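PDB 7LHV: sulfate transporter 4.1, chloroplastic from Arabidopsis thaliana, which carries sulfate across the membrane together with protons and may take part in regulating sulfate assimilation. Local coordinates for residues P123-Y126 with G127-S130; L173-E176 with L177-L181; V185-L188 with E189-G193; N376-G379 with S380-S383. All coordinates share one frame; numbering follows the deposited sequence.

Interaction 1 of 4, residues P123-Y126 with G127-S130; sequences PPIY and GLYS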
# COMPACT_ATOMS: atom_id res chain seq x y z
N PRO A 123 36.93 -7.87 -5.00
CA PRO A 123 38.05 -7.81 -5.94
C PRO A 123 37.54 -7.92 -7.36
O PRO A 123 36.47 -8.50 -7.62
CB PRO A 123 38.90 -9.03 -5.55
CG PRO A 123 38.04 -9.87 -4.68
CD PRO A 123 37.11 -8.93 -4.00
N PRO A 124 38.27 -7.35 -8.33
CA PRO A 124 37.74 -7.24 -9.69
C PRO A 124 37.36 -8.56 -10.33
O PRO A 124 36.40 -8.61 -11.11
CB PRO A 124 38.88 -6.56 -10.46
CG PRO A 124 39.70 -5.89 -9.42
CD PRO A 124 39.62 -6.76 -8.21
N ILE A 125 38.07 -9.65 -10.02
CA ILE A 125 37.83 -10.92 -10.69
C ILE A 125 36.39 -11.38 -10.49
O ILE A 125 35.80 -12.01 -11.38
CB ILE A 125 38.84 -11.98 -10.21
CG1 ILE A 125 38.68 -13.28 -11.00
CG2 ILE A 125 38.70 -12.24 -8.72
CD1 ILE A 125 38.96 -13.13 -12.47
N TYR A 126 35.80 -11.07 -9.34
CA TYR A 126 34.45 -11.52 -9.05
C TYR A 126 33.41 -10.87 -9.96
O TYR A 126 32.27 -11.34 -10.00
CB TYR A 126 34.11 -11.29 -7.58
CG TYR A 126 34.69 -12.36 -6.70
CD1 TYR A 126 33.98 -13.52 -6.43
CD2 TYR A 126 35.97 -12.24 -6.18
CE1 TYR A 126 34.52 -14.51 -5.64
CE2 TYR A 126 36.51 -13.23 -5.39
CZ TYR A 126 35.79 -14.36 -5.13
OH TYR A 126 36.33 -15.35 -4.34
N GLY A 127 33.77 -9.81 -10.67
CA GLY A 127 32.90 -9.33 -11.73
C GLY A 127 32.83 -10.31 -12.89
O GLY A 127 31.74 -10.63 -13.38
N LEU A 128 33.99 -10.82 -13.32
CA LEU A 128 34.01 -11.74 -14.45
C LEU A 128 33.23 -13.01 -14.14
O LEU A 128 32.49 -13.51 -14.99
CB LEU A 128 35.46 -12.08 -14.82
CG LEU A 128 36.30 -10.91 -15.34
CD1 LEU A 128 37.68 -11.39 -15.72
CD2 LEU A 128 35.62 -10.25 -16.53
N TYR A 129 33.39 -13.54 -12.92
CA TYR A 129 32.56 -14.66 -12.49
C TYR A 129 31.09 -14.32 -12.64
O TYR A 129 30.30 -15.11 -13.18
CB TYR A 129 32.88 -15.03 -11.04
CG TYR A 129 34.30 -15.49 -10.79
CD1 TYR A 129 35.09 -15.97 -11.82
CD2 TYR A 129 34.83 -15.48 -9.51
CE1 TYR A 129 36.38 -16.40 -11.59
CE2 TYR A 129 36.12 -15.91 -9.27
CZ TYR A 129 36.89 -16.37 -10.31
OH TYR A 129 38.17 -16.80 -10.07
N SER A 130 30.70 -13.12 -12.21
CA SER A 130 29.31 -12.69 -12.29
C SER A 130 28.83 -12.53 -13.72
O SER A 130 27.63 -12.38 -13.94
CB SER A 130 29.12 -11.38 -11.53
OG SER A 130 27.75 -11.01 -11.51

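Interaction 2 of 4, residues L173-E176 with L177-L181; sequences LHIE and LAILL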
# COMPACT_ATOMS: atom_id res chain seq x y z
N LEU A 173 34.81 -12.18 4.23
CA LEU A 173 33.38 -12.28 4.49
C LEU A 173 32.58 -11.52 3.44
O LEU A 173 31.42 -11.84 3.20
CB LEU A 173 33.06 -11.75 5.89
CG LEU A 173 31.65 -12.01 6.40
CD1 LEU A 173 31.36 -13.50 6.46
CD2 LEU A 173 31.45 -11.37 7.76
N HIS A 174 33.19 -10.52 2.80
CA HIS A 174 32.51 -9.79 1.73
C HIS A 174 32.13 -10.72 0.58
O HIS A 174 31.02 -10.65 0.05
CB HIS A 174 33.39 -8.66 1.20
CG HIS A 174 33.26 -7.38 1.97
ND1 HIS A 174 32.58 -6.29 1.47
CD2 HIS A 174 33.74 -7.01 3.18
CE1 HIS A 174 32.64 -5.30 2.35
NE2 HIS A 174 33.33 -5.71 3.39
N ILE A 175 33.05 -11.60 0.19
CA ILE A 175 32.80 -12.49 -0.94
C ILE A 175 31.67 -13.45 -0.63
O ILE A 175 30.74 -13.64 -1.42
CB ILE A 175 34.09 -13.24 -1.31
CG1 ILE A 175 35.12 -12.26 -1.90
CG2 ILE A 175 33.79 -14.37 -2.27
CD1 ILE A 175 36.54 -12.75 -1.82
N GLU A 176 31.73 -14.09 0.55
CA GLU A 176 30.69 -15.04 0.93
C GLU A 176 29.35 -14.34 1.08
O GLU A 176 28.31 -14.89 0.71
CB GLU A 176 31.07 -15.76 2.22
CG GLU A 176 32.34 -16.58 2.11
CD GLU A 176 32.67 -17.31 3.40
OE1 GLU A 176 31.88 -17.19 4.36
OE2 GLU A 176 33.70 -18.00 3.45
N LEU A 177 29.35 -13.12 1.63
CA LEU A 177 28.11 -12.37 1.77
C LEU A 177 27.52 -12.02 0.42
O LEU A 177 26.31 -12.09 0.23
CB LEU A 177 28.35 -11.12 2.61
CG LEU A 177 28.36 -11.32 4.12
CD1 LEU A 177 28.84 -10.06 4.82
CD2 LEU A 177 26.98 -11.72 4.60
N ALA A 178 28.37 -11.63 -0.54
CA ALA A 178 27.87 -11.31 -1.88
C ALA A 178 27.29 -12.55 -2.57
O ALA A 178 26.24 -12.47 -3.22
CB ALA A 178 28.98 -10.70 -2.72
N ILE A 179 27.96 -13.69 -2.44
CA ILE A 179 27.46 -14.92 -3.05
C ILE A 179 26.14 -15.34 -2.42
O ILE A 179 25.20 -15.75 -3.11
CB ILE A 179 28.53 -16.02 -2.97
CG1 ILE A 179 29.75 -15.64 -3.79
CG2 ILE A 179 27.97 -17.34 -3.44
CD1 ILE A 179 30.97 -16.47 -3.49
N LEU A 180 26.05 -15.26 -1.09
CA LEU A 180 24.80 -15.57 -0.41
C LEU A 180 23.70 -14.60 -0.82
O LEU A 180 22.54 -15.00 -0.97
CB LEU A 180 25.00 -15.55 1.10
CG LEU A 180 23.73 -15.72 1.94
CD1 LEU A 180 23.22 -17.15 1.85
CD2 LEU A 180 23.99 -15.32 3.37
N LEU A 181 24.04 -13.33 -1.00
CA LEU A 181 23.06 -12.35 -1.45
C LEU A 181 22.55 -12.71 -2.84
O LEU A 181 21.36 -12.58 -3.12
CB LEU A 181 23.68 -10.96 -1.45
CG LEU A 181 22.72 -9.78 -1.61
CD1 LEU A 181 21.67 -9.82 -0.53
CD2 LEU A 181 23.50 -8.48 -1.54

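Interaction 3 of 4, residues V185-L188 with E189-G193; sequences VGIL and ECIMG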
# COMPACT_ATOMS: atom_id res chain seq x y z
N VAL A 185 18.70 -13.58 -3.71
CA VAL A 185 18.02 -12.85 -4.77
C VAL A 185 17.45 -13.82 -5.80
O VAL A 185 16.31 -13.66 -6.25
CB VAL A 185 18.98 -11.83 -5.42
CG1 VAL A 185 18.44 -11.39 -6.77
CG2 VAL A 185 19.17 -10.64 -4.51
N GLY A 186 18.22 -14.83 -6.18
CA GLY A 186 17.72 -15.81 -7.12
C GLY A 186 16.52 -16.58 -6.60
O GLY A 186 15.56 -16.82 -7.33
N ILE A 187 16.56 -16.97 -5.32
CA ILE A 187 15.43 -17.68 -4.73
C ILE A 187 14.19 -16.79 -4.70
O ILE A 187 13.08 -17.23 -5.04
CB ILE A 187 15.80 -18.21 -3.34
CG1 ILE A 187 16.56 -19.53 -3.46
CG2 ILE A 187 14.56 -18.40 -2.49
CD1 ILE A 187 17.19 -19.98 -2.17
N LEU A 188 14.35 -15.53 -4.29
CA LEU A 188 13.20 -14.63 -4.25
C LEU A 188 12.64 -14.39 -5.64
O LEU A 188 11.42 -14.34 -5.82
CB LEU A 188 13.60 -13.30 -3.60
CG LEU A 188 13.64 -13.29 -2.07
CD1 LEU A 188 14.10 -11.94 -1.57
CD2 LEU A 188 12.28 -13.63 -1.50
N GLU A 189 13.51 -14.24 -6.64
CA GLU A 189 13.04 -14.04 -8.01
C GLU A 189 12.30 -15.26 -8.53
O GLU A 189 11.26 -15.13 -9.19
CB GLU A 189 14.22 -13.70 -8.92
CG GLU A 189 14.86 -12.37 -8.64
CD GLU A 189 15.94 -12.03 -9.64
OE1 GLU A 189 16.34 -10.85 -9.72
OE2 GLU A 189 16.38 -12.95 -10.36
N CYS A 190 12.82 -16.46 -8.25
CA CYS A 190 12.13 -17.67 -8.68
C CYS A 190 10.77 -17.80 -8.00
O CYS A 190 9.79 -18.22 -8.63
CB CYS A 190 12.99 -18.90 -8.40
SG CYS A 190 14.17 -19.29 -9.70
N ILE A 191 10.69 -17.45 -6.72
CA ILE A 191 9.42 -17.51 -6.00
C ILE A 191 8.43 -16.52 -6.60
O ILE A 191 7.26 -16.85 -6.84
CB ILE A 191 9.64 -17.27 -4.50
CG1 ILE A 191 10.12 -18.55 -3.82
CG2 ILE A 191 8.36 -16.76 -3.85
CD1 ILE A 191 10.59 -18.34 -2.41
N MET A 192 8.88 -15.28 -6.85
CA MET A 192 7.98 -14.26 -7.39
C MET A 192 7.63 -14.51 -8.85
O MET A 192 6.65 -13.94 -9.34
CB MET A 192 8.61 -12.88 -7.23
CG MET A 192 8.81 -12.46 -5.79
SD MET A 192 7.35 -11.68 -5.06
CE MET A 192 7.31 -10.13 -5.95
N GLY A 193 8.41 -15.31 -9.56
CA GLY A 193 8.08 -15.67 -10.92
C GLY A 193 7.14 -16.85 -11.01
O GLY A 193 6.26 -16.89 -11.87

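Interaction 4 of 4, residues N376-G379 with S380-S383; sequences NILG and SLFS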
# COMPACT_ATOMS: atom_id res chain seq x y z
N ASN A 376 20.62 -16.42 -11.34
CA ASN A 376 21.25 -15.96 -10.10
C ASN A 376 21.60 -17.13 -9.19
O ASN A 376 22.66 -17.14 -8.56
CB ASN A 376 20.33 -14.98 -9.39
CG ASN A 376 20.53 -13.56 -9.85
OD1 ASN A 376 21.66 -13.08 -9.93
ND2 ASN A 376 19.44 -12.88 -10.16
N ILE A 377 20.72 -18.13 -9.11
CA ILE A 377 20.98 -19.28 -8.24
C ILE A 377 22.22 -20.03 -8.72
O ILE A 377 23.11 -20.37 -7.93
CB ILE A 377 19.75 -20.20 -8.18
CG1 ILE A 377 18.66 -19.58 -7.32
CG2 ILE A 377 20.13 -21.57 -7.65
CD1 ILE A 377 17.35 -20.31 -7.39
N LEU A 378 22.30 -20.30 -10.03
CA LEU A 378 23.47 -21.00 -10.55
C LEU A 378 24.74 -20.16 -10.42
O LEU A 378 25.81 -20.69 -10.11
CB LEU A 378 23.25 -21.42 -12.00
CG LEU A 378 22.53 -22.75 -12.23
CD1 LEU A 378 23.37 -23.89 -11.70
CD2 LEU A 378 21.14 -22.77 -11.63
N GLY A 379 24.65 -18.84 -10.64
CA GLY A 379 25.80 -17.99 -10.43
C GLY A 379 26.29 -18.03 -9.00
O GLY A 379 27.50 -18.06 -8.74
N SER A 380 25.36 -18.03 -8.04
CA SER A 380 25.75 -18.16 -6.64
C SER A 380 26.44 -19.49 -6.39
O SER A 380 27.44 -19.56 -5.67
CB SER A 380 24.52 -18.03 -5.75
OG SER A 380 23.72 -16.95 -6.18
N LEU A 381 25.92 -20.56 -6.99
CA LEU A 381 26.59 -21.85 -6.89
C LEU A 381 27.98 -21.83 -7.52
O LEU A 381 28.81 -22.67 -7.16
CB LEU A 381 25.76 -22.95 -7.53
CG LEU A 381 24.44 -23.29 -6.85
CD1 LEU A 381 23.89 -24.59 -7.39
CD2 LEU A 381 24.63 -23.38 -5.35
N PHE A 382 28.25 -20.90 -8.43
CA PHE A 382 29.56 -20.81 -9.06
C PHE A 382 30.24 -19.47 -8.75
O PHE A 382 30.88 -18.87 -9.62
CB PHE A 382 29.46 -21.03 -10.57
CG PHE A 382 29.44 -22.47 -10.96
CD1 PHE A 382 30.62 -23.15 -11.19
CD2 PHE A 382 28.24 -23.14 -11.09
CE1 PHE A 382 30.60 -24.48 -11.55
CE2 PHE A 382 28.22 -24.47 -11.45
CZ PHE A 382 29.40 -25.14 -11.68
N SER A 383 30.11 -19.00 -7.51
CA SER A 383 30.85 -17.85 -7.00
C SER A 383 30.59 -16.58 -7.81
O SER A 383 31.49 -16.00 -8.40
CB SER A 383 32.34 -18.15 -6.93
OG SER A 383 32.59 -19.39 -6.28

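Interaction 1 of 4, residues P123-Y126 with G127-S130
With chi1 at -80° in Tyr126 and -63° in Tyr129, both side chains leave the backbone with CG anti to the carbonyl carbon, and the two rings meet three residues apart in the N-terminal part of transmembrane helix 125-141. They form a T-shaped (edge-to-face) pair. Tyr129 brings its CD2-CE2 edge toward the face of Tyr126, the ring centroids lie 5.3 Å apart and the planes stand at 82°; Tyr129 CD2 comes down near the rim, 3.7 Å from Tyr126 CD1.

Ile125 differs, with CG1 anti to its own N, beside the carbonyl carbon, and CG2 between N and the carbonyl carbon. That sends CG1 along the helix and over a face of the Tyr129 ring, a CH-pi contact in which CG1 sits 4.1 Å from the centroid. The Tyr129 ring therefore gives an edge to one neighbour and a face to another, which should restrict its rotation. At the far end of Ile125, CD1 meets Leu128 CD1 at 3.9 Å, the two side chains crossing nearly at right angles; Leu419 of helix 406-426 packs on both of them and on Tyr129.

Gly127 N bonds to Pro124 O, three residues back, and Tyr129 N to Ile125 O at 3.2 Å. Ser130 OG is held by Tyr385 O, and Ser130 N donates to Tyr126 O.

Interaction 2 of 4, residues L173-E176 with L177-L181
Leu173 and Leu177 meet one helical turn apart with different chi1 values. In Leu173 CG is anti to the backbone N (chi1 -170°), which swings the branch forward along the helix; in Leu177 it is anti to the carbonyl carbon (chi1 -81°), which tips the branch back toward Leu173. The two chains cross at a slant, and Leu173 CG lies 3.8 Å from Leu177 CD1, with Leu173 CD2 a little farther from the same methyl.

Ile175 and Ile179 behave as a matched couple. Both have CG1 anti to the carbonyl carbon and CG2 anti to N, so the two isoleucines run alongside each other in the same direction, the CG2 methyl of Ile175 touching Ile179 CD1 at 3.7 Å. These are i to i+4 contacts in the first turns of the long transmembrane helix 173-194, where Leu177 N bonds to Leu173 O at 2.9 Å and Ile179 N to Ile175 O at 3.0 Å. The carbonyl oxygens His174 O and Glu176 O accept from Ala178 N and Leu180 N in the same way.

Glu176 stretches beyond CG away from the following turn, and its OE1 is hydrogen-bonded to Ser326 OG; a long, weak ion pair joins OE2 to Arg325. Leu177 lies between helices, against Leu163 and Ile166 of helix 153-166 and Leu333 of helix 330-358, while the methyl of Ala178 touches Tyr385 and Leu122.

Interaction 3 of 4, residues V185-L188 with E189-G193
In the C-terminal half of transmembrane helix 173-194, Val185 and Glu189 extend together from neighbouring turns. Val185 has CG1 anti to its N, putting that methyl forward along the helix, 3.7 Å from Glu189 OE1 and 3.9 Å from Glu189 CD. Glu189 starts with CG anti to the carbonyl carbon (chi1 -67°) and then runs out extended, so its aliphatic part passes beside Val185 O before the carboxylate comes up beside the valine methyl.

This carboxylate is buried, and its OE2 accepts a hydrogen bond from Asn376 ND2 on helix 365-381. Val185 also packs on Asn376, while Leu372 of that helix and Thr341 and Ala344 of helix 330-358 border the glutamate. The backbone here is regular alpha-helix, with i to i+4 hydrogen bonds, and the acidic group is turned inward between transmembrane helices: Glu189 N bonds to Val185 O at 2.9 Å, and the amides of Cys190, Ile191 and Met192 donate in turn to the carbonyl oxygens of Gly186, Ile187 and Leu188.

Elsewhere on the helix two isoleucines, Ile187 and Ile191, lie on the surface and share one conformation, CG1 anti to the carbonyl carbon; Ile187 CG2 meets Ile191 CD1 at 4.0 Å as the chains slant past each other. A phosphatidylcholine is bound about 7 Å from the Ile191 side chain. Met192 bends at chi2 and chi3, which turns its thioether off the preceding turn and onto Ile345, and Cys190 SG leans toward Gly186 O on the side facing Phe370 and Val374.

Interaction 4 of 4, residues N376-G379 with S380-S383
Ser380 donates twice to Asn376 O, once through its hydroxyl and once through its amide, in the last turns of transmembrane helix 365-381. OG lies 2.6 Å from Asn376 O and Ser380 N lies 2.9 Å from it, the two donors reaching the oxygen from opposite faces of its carbonyl plane. A chi1 of -44°, with OG anti to the carbonyl carbon, folds the hydroxyl back onto the preceding turn. This is a common way for a serine in a membrane helix to satisfy its hydroxyl, by bonding to the carbonyl four residues back, and here the group is buried against Ala182 and Leu183 of helix 173-194.

The amide of Asn376 is also accounted for at both ends: ND2 is taken up by Glu189, and OD1 accepts from the backbone N of Ala387. So one residue uses its side chain to join two other parts of the fold while its main-chain oxygen holds Ser380.

Toward the end of the helix the pattern changes. Leu381 N still makes a regular bond to Ile377 O at 3.0 Å. Phe382, the first residue with non-helical backbone angles, shifts its N to Gly379 O, three residues back, also at 3.0 Å; that bond is bent (132° at the hydrogen) and approaches from well above the carbonyl plane, and a weak second one goes to Leu378 O. Leu378 CD1 and Leu381 CD1 come within 4.4 Å, and beyond them the edge of the Phe382 ring faces the backbone, with CD2 3.6 Å from Leu378 O in the plane of the ring.

Overall arrangement
From the N terminus, the four contacts follow one another in series, each within a continuous run of chain, so none closes a long loop, nests in another or crosses it. Interaction 1 lies on helix 125-141, interactions 2 and 3 share helix 173-194, and interaction 4 ends helix 365-381. In space they are close: interactions 1, 2 and 4 have centres 11 to 13 Å apart. Tyr126 packs on Ile175, Ile179 reaches the Ser380-Ser383 end, and that end also meets Tyr129. Farther along helix 173-194, Gly186 packs against Asn376 and Ile377, joining interaction 3 to interaction 4. Helix 365-381 and the turn that follows it therefore connect both halves of helix 173-194 with helix 125-141 in the transmembrane domain.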